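Local coordinates for putative lipoprotein (Campylobacter jejuni subsp. jejuni, PDB 4GIO) that is of unknown function but is a predicted lipoprotein whose domain adopts a variant of the immunoglobulin fold, at residues V52-L66 and T94-K106. Sequence-based numbering, arbitrary orientation.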
loop_
_atom_site.group_PDB
_atom_site.type_symbol
_atom_site.label_atom_id
_atom_site.label_comp_id
_atom_site.label_asym_id
_atom_site.label_seq_id
_atom_site.Cartn_x
_atom_site.Cartn_y
_atom_site.Cartn_z
ATOM N N VAL A 52 1.886 -11.219 -5.623
ATOM C CA VAL A 52 1.370 -10.885 -4.318
ATOM C C VAL A 52 -0.033 -10.350 -4.342
ATOM O O VAL A 52 -0.572 -9.976 -5.402
ATOM C CB VAL A 52 2.297 -9.865 -3.610
ATOM C CG1 VAL A 52 3.678 -10.436 -3.590
ATOM C CG2 VAL A 52 2.235 -8.506 -4.320
ATOM N N ILE A 53 -0.641 -10.333 -3.152
ATOM C CA ILE A 53 -2.004 -9.820 -3.021
ATOM C C ILE A 53 -1.962 -8.737 -1.963
ATOM O O ILE A 53 -1.450 -8.974 -0.896
ATOM C CB ILE A 53 -3.018 -10.939 -2.652
ATOM C CG1 ILE A 53 -3.330 -11.805 -3.898
ATOM C CG2 ILE A 53 -4.311 -10.323 -2.048
ATOM C CD1 ILE A 53 -3.867 -13.194 -3.516
ATOM N N TYR A 54 -2.441 -7.534 -2.276
ATOM C CA TYR A 54 -2.417 -6.430 -1.285
ATOM C C TYR A 54 -3.815 -5.893 -0.883
ATOM O O TYR A 54 -4.806 -6.054 -1.643
ATOM C CB TYR A 54 -1.531 -5.312 -1.772
ATOM C CG TYR A 54 -2.028 -4.523 -2.913
ATOM C CD1 TYR A 54 -2.867 -3.446 -2.719
ATOM C CD2 TYR A 54 -1.652 -4.851 -4.248
ATOM C CE1 TYR A 54 -3.326 -2.686 -3.831
ATOM C CE2 TYR A 54 -2.056 -4.089 -5.342
ATOM C CZ TYR A 54 -2.895 -3.020 -5.129
ATOM O OH TYR A 54 -3.353 -2.294 -6.152
ATOM N N LYS A 55 -3.870 -5.256 0.298
ATOM C CA LYS A 55 -5.111 -4.674 0.772
ATOM C C LYS A 55 -4.833 -3.338 1.421
ATOM O O LYS A 55 -3.952 -3.251 2.245
ATOM C CB LYS A 55 -5.764 -5.594 1.801
ATOM C CG LYS A 55 -7.199 -5.089 2.220
ATOM C CD LYS A 55 -8.243 -5.314 1.138
ATOM C CE LYS A 55 -9.674 -5.096 1.689
ATOM N NZ LYS A 55 -10.017 -3.668 1.687
ATOM N N VAL A 56 -5.611 -2.310 1.106
ATOM C CA VAL A 56 -5.425 -0.959 1.646
ATOM C C VAL A 56 -6.516 -0.609 2.667
ATOM O O VAL A 56 -7.694 -0.850 2.395
ATOM C CB VAL A 56 -5.488 0.085 0.537
ATOM C CG1 VAL A 56 -5.183 1.502 1.151
ATOM C CG2 VAL A 56 -4.444 -0.276 -0.570
ATOM N N ASP A 57 -6.104 -0.118 3.832
ATOM C CA ASP A 57 -7.037 0.593 4.765
ATOM C C ASP A 57 -6.647 2.080 4.773
ATOM O O ASP A 57 -5.452 2.392 4.801
ATOM C CB ASP A 57 -6.908 0.072 6.195
ATOM C CG ASP A 57 -7.670 -1.226 6.417
ATOM O OD1 ASP A 57 -8.846 -1.329 5.930
ATOM O OD2 ASP A 57 -7.070 -2.143 7.046
ATOM N N TRP A 58 -7.620 2.978 4.675
ATOM C CA TRP A 58 -7.333 4.430 4.838
ATOM C C TRP A 58 -7.577 4.795 6.239
ATOM O O TRP A 58 -8.530 4.344 6.794
ATOM C CB TRP A 58 -8.284 5.236 3.950
ATOM C CG TRP A 58 -8.017 4.862 2.444
ATOM C CD1 TRP A 58 -8.806 4.107 1.631
ATOM C CD2 TRP A 58 -6.907 5.274 1.662
ATOM N NE1 TRP A 58 -8.237 3.978 0.370
ATOM C CE2 TRP A 58 -7.094 4.724 0.339
ATOM C CE3 TRP A 58 -5.793 6.069 1.919
ATOM C CZ2 TRP A 58 -6.182 4.918 -0.681
ATOM C CZ3 TRP A 58 -4.864 6.272 0.882
ATOM C CH2 TRP A 58 -5.104 5.737 -0.423
ATOM N N LEU A 59 -6.708 5.619 6.807
ATOM C CA LEU A 59 -6.779 6.031 8.214
ATOM C C LEU A 59 -7.081 7.540 8.330
ATOM O O LEU A 59 -6.544 8.342 7.524
ATOM C CB LEU A 59 -5.452 5.758 8.913
ATOM C CG LEU A 59 -4.903 4.298 8.852
ATOM C CD1 LEU A 59 -3.614 4.196 9.656
ATOM C CD2 LEU A 59 -6.002 3.322 9.271
ATOM N N ASP A 60 -7.850 7.932 9.380
ATOM C CA ASP A 60 -8.152 9.311 9.557
ATOM C C ASP A 60 -7.040 10.005 10.365
ATOM O O ASP A 60 -5.988 9.400 10.715
ATOM C CB ASP A 60 -9.601 9.498 10.141
ATOM C CG ASP A 60 -9.732 8.996 11.613
ATOM O OD1 ASP A 60 -8.705 8.700 12.284
ATOM O OD2 ASP A 60 -10.887 8.958 12.118
ATOM N N LYS A 61 -7.256 11.299 10.678
ATOM C CA LYS A 61 -6.297 12.079 11.511
ATOM C C LYS A 61 -5.959 11.445 12.877
ATOM O O LYS A 61 -4.896 11.711 13.430
ATOM C CB LYS A 61 -6.822 13.545 11.726
ATOM C CG LYS A 61 -8.280 13.586 12.162
ATOM C CD LYS A 61 -8.726 14.945 12.657
ATOM C CE LYS A 61 -9.586 14.756 13.919
ATOM N NZ LYS A 61 -8.745 14.493 15.188
ATOM N N ASP A 62 -6.857 10.670 13.468
ATOM C CA ASP A 62 -6.546 9.990 14.722
ATOM C C ASP A 62 -5.884 8.624 14.559
ATOM O O ASP A 62 -5.466 8.013 15.570
ATOM C CB ASP A 62 -7.831 9.742 15.520
ATOM C CG ASP A 62 -8.439 11.046 16.082
ATOM O OD1 ASP A 62 -7.643 11.920 16.468
ATOM O OD2 ASP A 62 -9.703 11.178 16.019
ATOM N N GLY A 63 -5.769 8.136 13.308
ATOM C CA GLY A 63 -5.253 6.786 13.078
ATOM C C GLY A 63 -6.354 5.738 13.098
ATOM O O GLY A 63 -6.037 4.540 13.096
ATOM N N PHE A 64 -7.642 6.143 13.047
ATOM C CA PHE A 64 -8.725 5.191 13.023
ATOM C C PHE A 64 -8.995 4.776 11.565
ATOM O O PHE A 64 -8.946 5.600 10.640
ATOM C CB PHE A 64 -10.038 5.770 13.526
ATOM C CG PHE A 64 -10.018 6.232 14.999
ATOM C CD1 PHE A 64 -9.243 5.544 15.955
ATOM C CD2 PHE A 64 -10.825 7.298 15.422
ATOM C CE1 PHE A 64 -9.259 5.913 17.360
ATOM C CE2 PHE A 64 -10.815 7.721 16.822
ATOM C CZ PHE A 64 -10.041 7.001 17.771
ATOM N N VAL A 65 -9.325 3.514 11.384
ATOM C CA VAL A 65 -9.764 3.081 10.076
ATOM C C VAL A 65 -11.022 3.831 9.623
ATOM O O VAL A 65 -12.024 3.905 10.347
ATOM C CB VAL A 65 -9.982 1.551 10.063
ATOM C CG1 VAL A 65 -10.497 1.109 8.705
ATOM C CG2 VAL A 65 -8.661 0.884 10.340
ATOM N N LEU A 66 -10.954 4.415 8.434
ATOM C CA LEU A 66 -12.148 4.965 7.835
ATOM C C LEU A 66 -12.979 3.796 7.279
ATOM O O LEU A 66 -12.608 3.159 6.273
ATOM C CB LEU A 66 -11.834 5.953 6.699
ATOM C CG LEU A 66 -11.264 7.295 7.109
ATOM C CD1 LEU A 66 -10.716 7.960 5.872
ATOM C CD2 LEU A 66 -12.380 8.190 7.819
ATOM N N THR A 94 -11.524 12.953 1.562
ATOM C CA THR A 94 -10.587 13.918 2.101
ATOM C C THR A 94 -10.192 13.710 3.577
ATOM O O THR A 94 -9.184 14.197 3.973
ATOM C CB THR A 94 -11.051 15.418 1.926
ATOM O OG1 THR A 94 -12.338 15.550 2.501
ATOM C CG2 THR A 94 -11.089 15.849 0.462
ATOM N N ARG A 95 -10.959 12.942 4.349
ATOM C CA ARG A 95 -10.624 12.612 5.727
ATOM C C ARG A 95 -9.438 11.663 5.867
ATOM O O ARG A 95 -8.825 11.583 6.963
ATOM C CB ARG A 95 -11.819 11.964 6.425
ATOM C CG ARG A 95 -12.947 12.913 6.789
ATOM C CD ARG A 95 -14.134 12.123 7.298
ATOM N NE ARG A 95 -14.661 11.254 6.229
ATOM C CZ ARG A 95 -15.353 10.135 6.446
ATOM N NH1 ARG A 95 -15.653 9.735 7.692
ATOM N NH2 ARG A 95 -15.765 9.409 5.419
ATOM N N ALA A 96 -9.032 10.993 4.772
ATOM C CA ALA A 96 -7.833 10.112 4.817
ATOM C C ALA A 96 -6.561 10.942 5.034
ATOM O O ALA A 96 -6.254 11.861 4.224
ATOM C CB ALA A 96 -7.770 9.276 3.503
ATOM N N ASN A 97 -5.802 10.628 6.080
ATOM C CA ASN A 97 -4.513 11.323 6.360
ATOM C C ASN A 97 -3.354 10.345 6.496
ATOM O O ASN A 97 -2.212 10.750 6.589
ATOM C CB ASN A 97 -4.580 12.158 7.665
ATOM C CG ASN A 97 -5.454 13.475 7.516
ATOM O OD1 ASN A 97 -5.939 14.002 8.539
ATOM N ND2 ASN A 97 -5.730 13.928 6.263
ATOM N N ASP A 98 -3.657 9.049 6.560
ATOM C CA ASP A 98 -2.617 8.035 6.576
ATOM C C ASP A 98 -3.219 6.739 5.975
ATOM O O ASP A 98 -4.380 6.722 5.543
ATOM C CB ASP A 98 -2.143 7.855 8.025
ATOM C CG ASP A 98 -0.768 7.096 8.128
ATOM O OD1 ASP A 98 -0.108 6.802 7.067
ATOM O OD2 ASP A 98 -0.412 6.734 9.303
ATOM N N PHE A 99 -2.455 5.664 5.928
ATOM C CA PHE A 99 -2.938 4.419 5.290
ATOM C C PHE A 99 -2.238 3.222 5.967
ATOM O O PHE A 99 -1.262 3.385 6.662
ATOM C CB PHE A 99 -2.595 4.425 3.783
ATOM C CG PHE A 99 -1.079 4.248 3.494
ATOM C CD1 PHE A 99 -0.212 5.331 3.576
ATOM C CD2 PHE A 99 -0.543 3.002 3.132
ATOM C CE1 PHE A 99 1.171 5.224 3.310
ATOM C CE2 PHE A 99 0.872 2.861 2.835
ATOM C CZ PHE A 99 1.725 3.965 2.948
ATOM N N ARG A 100 -2.786 2.046 5.757
ATOM C CA ARG A 100 -2.148 0.782 6.152
ATOM C C ARG A 100 -2.225 -0.154 4.951
ATOM O O ARG A 100 -3.244 -0.228 4.302
ATOM C CB ARG A 100 -2.871 0.168 7.317
ATOM C CG ARG A 100 -2.151 -0.995 7.971
ATOM C CD ARG A 100 -2.871 -1.441 9.307
ATOM N NE ARG A 100 -2.439 -0.498 10.359
ATOM C CZ ARG A 100 -3.237 0.288 11.080
ATOM N NH1 ARG A 100 -4.555 0.212 10.982
ATOM N NH2 ARG A 100 -2.679 1.137 11.938
ATOM N N LEU A 101 -1.126 -0.842 4.645
ATOM C CA LEU A 101 -1.057 -1.674 3.470
ATOM C C LEU A 101 -0.687 -3.093 3.882
ATOM O O LEU A 101 0.373 -3.292 4.444
ATOM C CB LEU A 101 -0.054 -1.115 2.447
ATOM C CG LEU A 101 0.245 -1.989 1.214
ATOM C CD1 LEU A 101 -1.012 -2.174 0.315
ATOM C CD2 LEU A 101 1.359 -1.357 0.342
ATOM N N GLU A 102 -1.548 -4.060 3.617
ATOM C CA GLU A 102 -1.145 -5.445 3.863
ATOM C C GLU A 102 -0.670 -6.099 2.545
ATOM O O GLU A 102 -1.274 -5.885 1.522
ATOM C CB GLU A 102 -2.358 -6.251 4.362
ATOM C CG GLU A 102 -2.881 -5.767 5.671
ATOM C CD GLU A 102 -4.171 -6.515 6.075
ATOM O OE1 GLU A 102 -4.563 -7.436 5.358
ATOM O OE2 GLU A 102 -4.758 -6.227 7.126
ATOM N N ILE A 103 0.389 -6.872 2.587
ATOM C CA ILE A 103 0.870 -7.604 1.434
ATOM C C ILE A 103 1.181 -9.047 1.813
ATOM O O ILE A 103 1.844 -9.307 2.761
ATOM C CB ILE A 103 2.143 -6.977 0.792
ATOM C CG1 ILE A 103 1.997 -5.501 0.616
ATOM C CG2 ILE A 103 2.470 -7.600 -0.565
ATOM C CD1 ILE A 103 3.201 -4.842 0.196
ATOM N N LYS A 104 0.645 -9.958 1.039
ATOM C CA LYS A 104 0.932 -11.393 1.276
ATOM C C LYS A 104 1.259 -12.044 -0.054
ATOM O O LYS A 104 0.894 -11.504 -1.092
ATOM C CB LYS A 104 -0.284 -12.081 1.851
ATOM C CG LYS A 104 -1.570 -11.910 1.004
ATOM C CD LYS A 104 -2.722 -12.799 1.528
ATOM C CE LYS A 104 -4.091 -12.494 0.805
ATOM N NZ LYS A 104 -5.273 -12.866 1.681
ATOM N N ALA A 105 1.860 -13.243 0.004
ATOM C CA ALA A 105 2.174 -14.012 -1.217
ATOM C C ALA A 105 0.880 -14.607 -1.745
ATOM O O ALA A 105 0.027 -14.998 -0.959
ATOM C CB ALA A 105 3.215 -15.129 -0.891
ATOM N N LYS A 106 0.697 -14.630 -3.058
ATOM C CA LYS A 106 -0.519 -15.198 -3.698
ATOM C C LYS A 106 -0.659 -16.658 -3.298
ATOM O O LYS A 106 0.329 -17.383 -3.441
ATOM C CB LYS A 106 -0.407 -15.015 -5.215
ATOM C CG LYS A 106 -1.193 -15.997 -6.187
ATOM C CD LYS A 106 -2.654 -15.577 -6.452
ATOM C CE LYS A 106 -2.805 -14.318 -7.342
ATOM N NZ LYS A 106 -4.078 -13.497 -7.056
HETATM O O HOH W 1 -4.309 -3.813 8.045
HETATM O O HOH W 2 -6.073 -1.886 9.408
HETATM O O HOH W 3 -9.316 12.780 9.255
HETATM O O HOH W 4 -5.919 1.830 13.010
#
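Ile53, Lys55, Asp57 and Leu59 each trade a pair of backbone hydrogen bonds with Lys104, Glu102, Arg100 and Asp98, respectively, zipping two antiparallel strands together. At the Leu59 end, Asn97 and Asp98 both face Leu59, whose O accepts from Asn97 N (2.8 Å) and Asp98 N (3.1 Å): a classic beta bulge.

On the inward face the packing is apolar. Leu101 CD1 reaches Tyr54 CD1 at 3.8 Å and also touches Val56 CG2, while Trp58 CE3 lies 4.1 Å from Phe99 CB. Phe40, Val42 and Leu44 of strand 38-44 close over this layer, Phe40 stacking on Phe99.

The other face mixes charged groups and waters with the apolar Ile53 and Leu59. With CG anti to the backbone N (chi1 -169°) and a bend at chi3, Arg100 lays its guanidinium over Leu59 CD1. One water, 3.0 Å from Arg100 NH1 and 2.6 Å from Asp57 OD2, links these opposite charges. Beyond the strands, Leu66 CD2 sits over one face of the Arg95 guanidinium, 3.6 Å from NH1; Asp68 and Asp93 hold NH2 by salt bridges.

The pair forms the centre of a four-stranded sheet, flanked by strands 14-16 and 75-79, and its apolar side faces the three-stranded sheet across the core of an immunoglobulin-like beta sandwich.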